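Local coordinates for protein sesquisabinene B synthase 2 (Santalum album, PDB 6A2A) that probably cyclises a farnesyl diphosphate substrate to sesquisabinene B with the help of magnesium or manganese ions, at residues 87-92 against 131-136; 152-157 against 188-193; 39-44 against 262-267. One frame throughout, in Å; residues are numbered along the deposited sequence.

Interaction 1: 87-92 against 131-136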
loop_
_atom_site.group_PDB
_atom_site.type_symbol
_atom_site.label_atom_id
_atom_site.label_comp_id
_atom_site.label_asym_id
_atom_site.label_seq_id
_atom_site.Cartn_x
_atom_site.Cartn_y
_atom_site.Cartn_z
ATOM N N THR A 87 8.379 36.459 -11.460
ATOM C CA THR A 87 9.070 35.368 -12.186
ATOM C C THR A 87 9.319 34.153 -11.301
ATOM O O THR A 87 9.069 33.007 -11.703
ATOM C CB THR A 87 10.416 35.903 -12.751
ATOM O OG1 THR A 87 10.073 36.993 -13.586
ATOM C CG2 THR A 87 11.165 34.874 -13.544
ATOM N N VAL A 88 9.760 34.377 -10.083
ATOM C CA VAL A 88 10.006 33.287 -9.147
ATOM C C VAL A 88 8.701 32.495 -8.922
ATOM O O VAL A 88 8.682 31.307 -8.932
ATOM C CB VAL A 88 10.530 33.819 -7.773
ATOM C CG1 VAL A 88 10.583 32.744 -6.721
ATOM C CG2 VAL A 88 11.895 34.426 -7.895
ATOM N N ARG A 89 7.632 33.216 -8.719
ATOM C CA ARG A 89 6.325 32.606 -8.482
ATOM C C ARG A 89 5.877 31.801 -9.675
ATOM O O ARG A 89 5.445 30.699 -9.587
ATOM C CB ARG A 89 5.309 33.699 -8.223
ATOM C CG ARG A 89 3.866 33.248 -8.156
ATOM C CD ARG A 89 3.181 33.326 -9.486
ATOM N NE ARG A 89 1.800 32.884 -9.477
ATOM C CZ ARG A 89 0.769 33.658 -9.239
ATOM N NH1 ARG A 89 0.935 34.923 -8.973
ATOM N NH2 ARG A 89 -0.438 33.170 -9.289
ATOM N N ARG A 90 6.073 32.403 -10.826
ATOM C CA ARG A 90 5.626 31.850 -12.077
ATOM C C ARG A 90 6.401 30.612 -12.534
ATOM O O ARG A 90 5.895 29.751 -13.156
ATOM C CB ARG A 90 5.516 32.944 -13.104
ATOM C CG ARG A 90 4.634 32.566 -14.209
ATOM C CD ARG A 90 4.204 33.712 -15.055
ATOM N NE ARG A 90 3.320 33.222 -16.074
ATOM C CZ ARG A 90 2.619 34.005 -16.864
ATOM N NH1 ARG A 90 2.742 35.298 -16.745
ATOM N NH2 ARG A 90 1.792 33.497 -17.749
ATOM N N LEU A 91 7.630 30.514 -12.063
ATOM C CA LEU A 91 8.461 29.378 -12.264
ATOM C C LEU A 91 8.127 28.218 -11.279
ATOM O O LEU A 91 8.752 27.209 -11.336
ATOM C CB LEU A 91 9.930 29.773 -12.093
ATOM C CG LEU A 91 10.514 30.582 -13.230
ATOM C CD1 LEU A 91 11.849 31.164 -12.852
ATOM C CD2 LEU A 91 10.578 29.798 -14.522
ATOM N N GLY A 92 7.189 28.428 -10.361
ATOM C CA GLY A 92 6.751 27.455 -9.408
ATOM C C GLY A 92 7.640 27.340 -8.193
ATOM O O GLY A 92 7.643 26.349 -7.536
ATOM N N MET A 131 0.952 43.059 -4.626
ATOM C CA MET A 131 0.504 43.487 -3.258
ATOM C C MET A 131 -0.726 42.671 -2.807
ATOM O O MET A 131 -0.682 42.041 -1.730
ATOM C CB MET A 131 0.194 44.974 -3.248
ATOM C CG MET A 131 1.425 45.877 -3.396
ATOM S SD MET A 131 2.688 45.620 -2.196
ATOM C CE MET A 131 4.099 46.388 -2.996
ATOM N N ARG A 132 -1.771 42.628 -3.605
ATOM C CA ARG A 132 -2.994 41.935 -3.213
ATOM C C ARG A 132 -2.773 40.433 -3.098
ATOM O O ARG A 132 -3.324 39.811 -2.142
ATOM C CB ARG A 132 -4.154 42.254 -4.146
ATOM C CG ARG A 132 -4.744 43.644 -3.945
ATOM C CD ARG A 132 -6.107 43.733 -4.520
ATOM N NE ARG A 132 -6.774 45.009 -4.325
ATOM C CZ ARG A 132 -8.079 45.209 -4.448
ATOM N NH1 ARG A 132 -8.904 44.202 -4.738
ATOM N NH2 ARG A 132 -8.562 46.427 -4.306
ATOM N N GLU A 133 -1.993 39.822 -3.981
ATOM C CA GLU A 133 -1.678 38.371 -3.794
ATOM C C GLU A 133 -1.034 38.131 -2.437
ATOM O O GLU A 133 -1.072 37.014 -1.919
ATOM C CB GLU A 133 -0.695 37.904 -4.876
ATOM C CG GLU A 133 -1.309 37.880 -6.245
ATOM C CD GLU A 133 -0.307 37.651 -7.376
ATOM O OE1 GLU A 133 0.901 37.728 -7.092
ATOM O OE2 GLU A 133 -0.756 37.280 -8.488
ATOM N N ASN A 134 -0.376 39.168 -1.873
ATOM C CA ASN A 134 0.331 38.969 -0.613
ATOM C C ASN A 134 -0.396 39.619 0.568
ATOM O O ASN A 134 0.196 39.780 1.615
ATOM C CB ASN A 134 1.765 39.483 -0.704
ATOM C CG ASN A 134 2.636 38.547 -1.484
ATOM O OD1 ASN A 134 3.171 37.616 -0.906
ATOM N ND2 ASN A 134 2.718 38.718 -2.792
ATOM N N GLY A 135 -1.633 40.010 0.420
ATOM C CA GLY A 135 -2.418 40.396 1.574
ATOM C C GLY A 135 -2.232 41.862 1.936
ATOM O O GLY A 135 -2.597 42.287 3.048
ATOM N N ILE A 136 -1.712 42.636 0.993
ATOM C CA ILE A 136 -1.448 44.075 1.190
ATOM C C ILE A 136 -2.383 44.832 0.253
ATOM O O ILE A 136 -2.293 44.723 -1.000
ATOM C CB ILE A 136 0.048 44.380 0.976
ATOM C CG1 ILE A 136 0.928 43.750 2.046
ATOM C CG2 ILE A 136 0.281 45.878 0.900
ATOM C CD1 ILE A 136 2.359 43.583 1.633
HETATM O O HOH W 1 -2.395 35.261 -8.435
HETATM O O HOH W 2 3.203 36.728 -8.397
#
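Arg89 and Glu133 meet between helices 78-90 and 121-133, joined by a salt bridge and two waters. The CB of Arg89 already points toward the other helix. CG stands anti to the backbone N, and a bend at the next torsion (chi2 -92°) turns the rest of the chain toward the carboxylate. From there it runs on extended through CD and NE, and contact with Glu133 begins only at CZ, 4.0 Å from Glu133 OE2. The direct bond falls to NH1, which donates to Glu133 OE2 over 2.9 Å at an N-H...O angle of 153°. The acceptor sits almost exactly in the guanidinium plane, the two flat groups are turned 62° apart, and OE2 is met from above the carboxylate plane. The geometry is therefore one direct bond rather than a paired one, and two waters bridge the same pair. Arg89 NH2 donates to water 1 over 3.0 Å, and that water donates to Glu133 OE2. Arg89 NH1 donates to water 2, which in turn donates a hydrogen bond to Glu133 OE1 at 2.8 Å. Arg129, one turn earlier, forms a second salt bridge to OE2, so OE2 accepts from two arginines and a water. The arrangement is a water-bridged surface salt bridge between the C-terminal ends of two helices, each finished by a Schellman motif, in the largely helical N-terminal domain of plant terpene synthases.

Interaction 2: 152-157 against 188-193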
loop_
_atom_site.group_PDB
_atom_site.type_symbol
_atom_site.label_atom_id
_atom_site.label_comp_id
_atom_site.label_asym_id
_atom_site.label_seq_id
_atom_site.Cartn_x
_atom_site.Cartn_y
_atom_site.Cartn_z
ATOM N N PHE A 152 -11.389 53.716 -20.077
ATOM C CA PHE A 152 -9.962 53.616 -20.157
ATOM C C PHE A 152 -9.527 54.314 -21.461
ATOM O O PHE A 152 -10.250 54.307 -22.401
ATOM C CB PHE A 152 -9.526 52.145 -20.120
ATOM C CG PHE A 152 -9.357 51.639 -18.717
ATOM C CD1 PHE A 152 -8.173 51.834 -18.037
ATOM C CD2 PHE A 152 -10.414 51.037 -18.056
ATOM C CE1 PHE A 152 -8.033 51.451 -16.721
ATOM C CE2 PHE A 152 -10.269 50.666 -16.735
ATOM C CZ PHE A 152 -9.098 50.859 -16.077
ATOM N N LYS A 153 -8.378 54.894 -21.436
ATOM C CA LYS A 153 -7.894 55.735 -22.573
ATOM C C LYS A 153 -7.429 54.853 -23.737
ATOM O O LYS A 153 -6.550 53.992 -23.532
ATOM C CB LYS A 153 -6.742 56.585 -22.076
ATOM C CG LYS A 153 -7.145 57.709 -21.145
ATOM C CD LYS A 153 -5.928 58.353 -20.555
ATOM C CE LYS A 153 -6.289 59.493 -19.633
ATOM N NZ LYS A 153 -5.090 59.999 -18.939
ATOM N N ASN A 154 -7.999 55.096 -24.902
ATOM C CA ASN A 154 -7.808 54.227 -26.051
ATOM C C ASN A 154 -6.323 54.159 -26.426
ATOM O O ASN A 154 -5.835 53.136 -26.958
ATOM C CB ASN A 154 -8.654 54.628 -27.248
ATOM C CG ASN A 154 -9.039 53.412 -28.063
ATOM O OD1 ASN A 154 -9.556 52.441 -27.510
ATOM N ND2 ASN A 154 -8.718 53.418 -29.351
ATOM N N GLN A 155 -5.563 55.174 -26.058
ATOM C CA GLN A 155 -4.174 55.212 -26.436
ATOM C C GLN A 155 -3.346 54.152 -25.713
ATOM O O GLN A 155 -2.204 53.836 -26.136
ATOM C CB GLN A 155 -3.603 56.584 -26.118
ATOM C CG GLN A 155 -2.324 56.893 -26.854
ATOM C CD GLN A 155 -2.095 58.386 -26.882
ATOM O OE1 GLN A 155 -1.772 58.957 -27.925
ATOM N NE2 GLN A 155 -2.284 59.038 -25.741
ATOM N N LEU A 156 -3.868 53.588 -24.616
ATOM C CA LEU A 156 -3.140 52.586 -23.916
ATOM C C LEU A 156 -2.954 51.354 -24.810
ATOM O O LEU A 156 -2.159 50.524 -24.482
ATOM C CB LEU A 156 -3.874 52.171 -22.636
ATOM C CG LEU A 156 -3.939 53.245 -21.553
ATOM C CD1 LEU A 156 -4.863 52.766 -20.430
ATOM C CD2 LEU A 156 -2.563 53.590 -20.990
ATOM N N CYS A 157 -3.720 51.217 -25.853
ATOM C CA CYS A 157 -3.545 50.089 -26.792
ATOM C C CYS A 157 -2.189 50.112 -27.530
ATOM O O CYS A 157 -1.874 49.186 -28.289
ATOM C CB CYS A 157 -4.714 50.045 -27.767
ATOM S SG CYS A 157 -4.574 51.207 -29.141
ATOM N N THR A 188 -9.178 42.884 -22.111
ATOM C CA THR A 188 -9.562 41.705 -22.877
ATOM C C THR A 188 -9.817 42.083 -24.333
ATOM O O THR A 188 -9.343 41.422 -25.270
ATOM C CB THR A 188 -10.783 40.962 -22.289
ATOM O OG1 THR A 188 -10.530 40.625 -20.927
ATOM C CG2 THR A 188 -11.099 39.691 -23.050
ATOM N N SER A 189 -10.627 43.122 -24.544
ATOM C CA SER A 189 -11.028 43.524 -25.870
ATOM C C SER A 189 -9.801 43.962 -26.677
ATOM O O SER A 189 -9.615 43.551 -27.828
ATOM C CB SER A 189 -12.063 44.654 -25.813
ATOM O OG SER A 189 -12.302 45.126 -27.142
ATOM N N LYS A 190 -9.002 44.818 -26.087
ATOM C CA LYS A 190 -7.782 45.345 -26.777
ATOM C C LYS A 190 -6.798 44.217 -27.069
ATOM O O LYS A 190 -6.230 44.156 -28.200
ATOM C CB LYS A 190 -7.066 46.407 -25.941
ATOM C CG LYS A 190 -7.804 47.722 -25.793
ATOM C CD LYS A 190 -8.499 48.131 -27.048
ATOM C CE LYS A 190 -9.164 49.473 -26.983
ATOM N NZ LYS A 190 -9.962 49.702 -28.213
ATOM N N LEU A 191 -6.592 43.309 -26.118
ATOM C CA LEU A 191 -5.644 42.191 -26.392
ATOM C C LEU A 191 -6.229 41.272 -27.462
ATOM O O LEU A 191 -5.472 40.787 -28.359
ATOM C CB LEU A 191 -5.319 41.416 -25.107
ATOM C CG LEU A 191 -4.542 42.170 -24.038
ATOM C CD1 LEU A 191 -4.537 41.369 -22.743
ATOM C CD2 LEU A 191 -3.107 42.489 -24.463
ATOM N N LYS A 192 -7.532 40.987 -27.408
ATOM C CA LYS A 192 -8.128 40.128 -28.410
ATOM C C LYS A 192 -7.953 40.725 -29.801
ATOM O O LYS A 192 -7.766 39.935 -30.745
ATOM C CB LYS A 192 -9.617 39.866 -28.186
ATOM C CG LYS A 192 -9.939 38.790 -27.176
ATOM C CD LYS A 192 -11.393 38.392 -27.227
ATOM C CE LYS A 192 -11.872 37.622 -26.011
ATOM N NZ LYS A 192 -10.843 36.695 -25.478
ATOM N N SER A 193 -7.950 42.051 -29.939
ATOM C CA SER A 193 -7.801 42.700 -31.274
ATOM C C SER A 193 -6.383 42.493 -31.817
ATOM O O SER A 193 -6.032 43.141 -32.826
ATOM C CB SER A 193 -8.073 44.170 -31.220
ATOM O OG SER A 193 -9.422 44.408 -30.896
#
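Lys190 and Asn154 cross at about a right angle, the ammonium of the lysine ending beside the amide oxygen of the asparagine. Lys190 NZ donates to Asn154 OD1 over 2.9 Å. On the acceptor side the geometry is good: the donor lies in the plane of the amide carbonyl and on a lone pair, with a C=O...N angle of 135°. The oxygen sits beside the CE-NZ bond, with Lys190 CE only 3.0 Å from Asn154 OD1, a tight fit. Lys190 leaves its helix toward the other segment, and a bend at chi2 (-39°) followed by two extended torsions takes NZ to the asparagine. Asn154 arrives differently, since its CB points neither toward nor away from the helix and the amide end reaches across. Both segments belong to the helical N-terminal domain of the terpene synthase fold, where the last turn of helix 178-192 runs beside the 3-10 turn that precedes helix 160-170. That turn is kept by Leu156 N bonding to Lys153 O (2.9 Å) and Cys157 N to Asn154 O (3.1 Å). With an alanine here in place of Lys190, Asn154 OD1 would probably lose its charged donor and Cys157 CB its contact with the lysine methylenes. That second contact runs alongside the lysine chain, Cys157 CB lying 4.3 Å from Lys190 CD, while Leu163 of helix 160-170 also touches the lysine.

Interaction 3: 39-44 against 262-267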
loop_
_atom_site.group_PDB
_atom_site.type_symbol
_atom_site.label_atom_id
_atom_site.label_comp_id
_atom_site.label_asym_id
_atom_site.label_seq_id
_atom_site.Cartn_x
_atom_site.Cartn_y
_atom_site.Cartn_z
ATOM N N TRP A 39 -1.209 5.783 -19.872
ATOM C CA TRP A 39 0.047 5.111 -19.702
ATOM C C TRP A 39 -0.258 3.788 -19.017
ATOM O O TRP A 39 -1.138 3.699 -18.260
ATOM C CB TRP A 39 0.984 5.920 -18.846
ATOM C CG TRP A 39 1.367 7.172 -19.456
ATOM C CD1 TRP A 39 2.318 7.355 -20.353
ATOM C CD2 TRP A 39 0.785 8.447 -19.212
ATOM N NE1 TRP A 39 2.388 8.659 -20.709
ATOM C CE2 TRP A 39 1.445 9.353 -20.015
ATOM C CE3 TRP A 39 -0.226 8.899 -18.390
ATOM C CZ2 TRP A 39 1.123 10.678 -20.034
ATOM C CZ3 TRP A 39 -0.543 10.193 -18.404
ATOM C CH2 TRP A 39 0.123 11.081 -19.206
ATOM N N ASP A 40 0.505 2.771 -19.303
ATOM C CA ASP A 40 0.297 1.518 -18.669
ATOM C C ASP A 40 0.881 1.597 -17.270
ATOM O O ASP A 40 1.819 2.294 -17.063
ATOM C CB ASP A 40 0.879 0.417 -19.558
ATOM C CG ASP A 40 1.791 -0.492 -18.841
ATOM O OD1 ASP A 40 1.299 -1.409 -18.148
ATOM O OD2 ASP A 40 3.007 -0.298 -18.979
ATOM N N TYR A 41 0.310 0.895 -16.315
ATOM C CA TYR A 41 0.793 0.978 -14.947
ATOM C C TYR A 41 2.237 0.550 -14.650
ATOM O O TYR A 41 2.831 1.079 -13.743
ATOM C CB TYR A 41 -0.159 0.327 -13.981
ATOM C CG TYR A 41 -1.563 0.889 -14.033
ATOM C CD1 TYR A 41 -1.802 2.219 -13.855
ATOM C CD2 TYR A 41 -2.634 0.074 -14.240
ATOM C CE1 TYR A 41 -3.052 2.721 -13.898
ATOM C CE2 TYR A 41 -3.879 0.572 -14.294
ATOM C CZ TYR A 41 -4.087 1.898 -14.123
ATOM O OH TYR A 41 -5.345 2.350 -14.177
ATOM N N GLU A 42 2.776 -0.403 -15.403
ATOM C CA GLU A 42 4.164 -0.860 -15.166
ATOM C C GLU A 42 5.098 0.261 -15.626
ATOM O O GLU A 42 6.148 0.499 -15.029
ATOM C CB GLU A 42 4.436 -2.224 -15.842
ATOM C CG GLU A 42 4.999 -2.161 -17.267
ATOM C CD GLU A 42 5.664 -3.419 -17.833
ATOM O OE1 GLU A 42 5.210 -3.918 -18.904
ATOM O OE2 GLU A 42 6.665 -3.882 -17.235
ATOM N N PHE A 43 4.710 0.965 -16.688
ATOM C CA PHE A 43 5.479 2.113 -17.095
ATOM C C PHE A 43 5.535 3.147 -15.954
ATOM O O PHE A 43 6.607 3.720 -15.629
ATOM C CB PHE A 43 4.888 2.735 -18.346
ATOM C CG PHE A 43 5.602 3.993 -18.720
ATOM C CD1 PHE A 43 6.876 3.932 -19.253
ATOM C CD2 PHE A 43 5.042 5.233 -18.464
ATOM C CE1 PHE A 43 7.562 5.093 -19.585
ATOM C CE2 PHE A 43 5.740 6.392 -18.769
ATOM C CZ PHE A 43 6.999 6.321 -19.329
ATOM N N LEU A 44 4.397 3.355 -15.315
ATOM C CA LEU A 44 4.278 4.459 -14.360
ATOM C C LEU A 44 5.129 4.131 -13.130
ATOM O O LEU A 44 5.737 5.006 -12.507
ATOM C CB LEU A 44 2.797 4.657 -14.004
ATOM C CG LEU A 44 1.974 5.354 -15.093
ATOM C CD1 LEU A 44 0.545 5.600 -14.668
ATOM C CD2 LEU A 44 2.618 6.654 -15.544
ATOM N N ARG A 262 3.320 4.399 -6.264
ATOM C CA ARG A 262 2.591 3.893 -5.129
ATOM C C ARG A 262 1.088 3.829 -5.434
ATOM O O ARG A 262 0.422 2.830 -5.127
ATOM C CB ARG A 262 2.810 4.750 -3.898
ATOM C CG ARG A 262 4.164 4.508 -3.245
ATOM C CD ARG A 262 4.269 5.153 -1.880
ATOM N NE ARG A 262 4.478 6.572 -2.002
ATOM C CZ ARG A 262 5.638 7.177 -2.230
ATOM N NH1 ARG A 262 6.770 6.484 -2.343
ATOM N NH2 ARG A 262 5.652 8.482 -2.407
ATOM N N LEU A 263 0.578 4.908 -6.024
ATOM C CA LEU A 263 -0.891 4.999 -6.273
ATOM C C LEU A 263 -1.330 3.975 -7.313
ATOM O O LEU A 263 -2.410 3.381 -7.163
ATOM C CB LEU A 263 -1.206 6.420 -6.717
ATOM C CG LEU A 263 -1.245 7.423 -5.580
ATOM C CD1 LEU A 263 -1.273 8.822 -6.119
ATOM C CD2 LEU A 263 -2.449 7.189 -4.683
ATOM N N SER A 264 -0.498 3.732 -8.300
ATOM C CA SER A 264 -0.759 2.751 -9.366
ATOM C C SER A 264 -0.811 1.365 -8.756
ATOM O O SER A 264 -1.724 0.552 -9.041
ATOM C CB SER A 264 0.303 2.804 -10.433
ATOM O OG SER A 264 0.150 3.975 -11.193
ATOM N N ARG A 265 0.181 1.071 -7.898
ATOM C CA ARG A 265 0.170 -0.245 -7.230
ATOM C C ARG A 265 -1.090 -0.408 -6.370
ATOM O O ARG A 265 -1.718 -1.475 -6.393
ATOM C CB ARG A 265 1.466 -0.452 -6.438
ATOM C CG ARG A 265 2.670 -0.682 -7.338
ATOM C CD ARG A 265 3.949 -1.057 -6.609
ATOM N NE ARG A 265 4.502 0.066 -5.868
ATOM C CZ ARG A 265 5.352 0.950 -6.376
ATOM N NH1 ARG A 265 5.819 0.794 -7.602
ATOM N NH2 ARG A 265 5.713 2.001 -5.666
ATOM N N TRP A 266 -1.492 0.612 -5.618
ATOM C CA TRP A 266 -2.706 0.591 -4.835
ATOM C C TRP A 266 -3.916 0.310 -5.754
ATOM O O TRP A 266 -4.784 -0.490 -5.403
ATOM C CB TRP A 266 -2.898 1.920 -4.086
ATOM C CG TRP A 266 -4.273 2.117 -3.533
ATOM C CD1 TRP A 266 -4.807 1.544 -2.413
ATOM C CD2 TRP A 266 -5.305 2.971 -4.084
ATOM N NE1 TRP A 266 -6.105 1.942 -2.244
ATOM C CE2 TRP A 266 -6.435 2.837 -3.248
ATOM C CE3 TRP A 266 -5.374 3.817 -5.196
ATOM C CZ2 TRP A 266 -7.633 3.510 -3.488
ATOM C CZ3 TRP A 266 -6.565 4.494 -5.417
ATOM C CH2 TRP A 266 -7.656 4.367 -4.560
ATOM N N TRP A 267 -4.000 1.104 -6.810
ATOM C CA TRP A 267 -5.159 1.024 -7.757
ATOM C C TRP A 267 -5.257 -0.370 -8.369
ATOM O O TRP A 267 -6.318 -0.956 -8.348
ATOM C CB TRP A 267 -5.018 2.116 -8.797
ATOM C CG TRP A 267 -6.165 2.266 -9.749
ATOM C CD1 TRP A 267 -6.127 2.098 -11.092
ATOM C CD2 TRP A 267 -7.502 2.686 -9.427
ATOM N NE1 TRP A 267 -7.346 2.397 -11.634
ATOM C CE2 TRP A 267 -8.216 2.734 -10.644
ATOM C CE3 TRP A 267 -8.145 3.015 -8.239
ATOM C CZ2 TRP A 267 -9.536 3.162 -10.714
ATOM C CZ3 TRP A 267 -9.462 3.445 -8.302
ATOM C CH2 TRP A 267 -10.153 3.514 -9.532
#
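Tyr41 and Trp267 bring their rings together obliquely, with planes 74° apart and the centroids of the tyrosine ring and the indole's five-membered ring separated by 5.6 Å. Such a geometry is neither a stack nor an edge-to-face pair. What lies at the indole edge, close to its plane, is the Tyr41 hydroxyl: Tyr41 OH is 3.2 Å from Trp267 CD1, and Tyr41 CZ is 3.7 Å from the same carbon. The contact joins the short N-terminal helix 41-50 to the long helix 239-270, consistent with the way the N-terminal segment of plant terpene synthases folds back over the catalytic α-helical domain. Trp267 CB points toward helix 41-50 and CG stands anti to the backbone N (chi1 -174°), which brings the CD1/NE1 edge to the Tyr41 hydroxyl. The same indole rests against Ala310 and Thr314 of helix 299-321, and its side chain is about 11 Å from that of Asp316, a magnesium ligand in this protein, though no ion is bound to this chain here. The tyrosine ring has a second neighbour on helix 239-270, again met obliquely: Tyr41 CD1 is 3.7 Å from Ser264 OG. Leu44, one turn further along helix 41-50, adds its CD1 at 3.9 Å from Ser264 OG. That hydroxyl is hydrogen-bonded to Ile260 O one turn back, so its polar need is met within its own helix. Helix 41-50 opens with Asp40 as N-cap, whose OD1 accepts a weak bond from Glu42 N. The stronger one comes from Phe43 N, 3.1 Å from Asp40 OD2, which is met from above the carboxylate plane.

Interactions 1 and 2 are surface contacts within the N-terminal domain, in series along the chain, each centred on one direct polar bond: a salt bridge backed by two waters in 87-92 with 131-136, an amide-ammonium bond with a looser cysteine-lysine carbon contact in 152-157 with 188-193. Interaction 3 is a buried contact, and its two segments lie 218 residues apart, so both others nest inside the loop it closes. It relies on oblique ring packing and a leucine, without a clear hydrogen bond across. Interactions 2 and 3 lie on opposite sides of the chain's centre, their centres 49 Å apart. Helix 239-270, which carries one side of interaction 3, also packs against Thr87 and Leu91 of interaction 1.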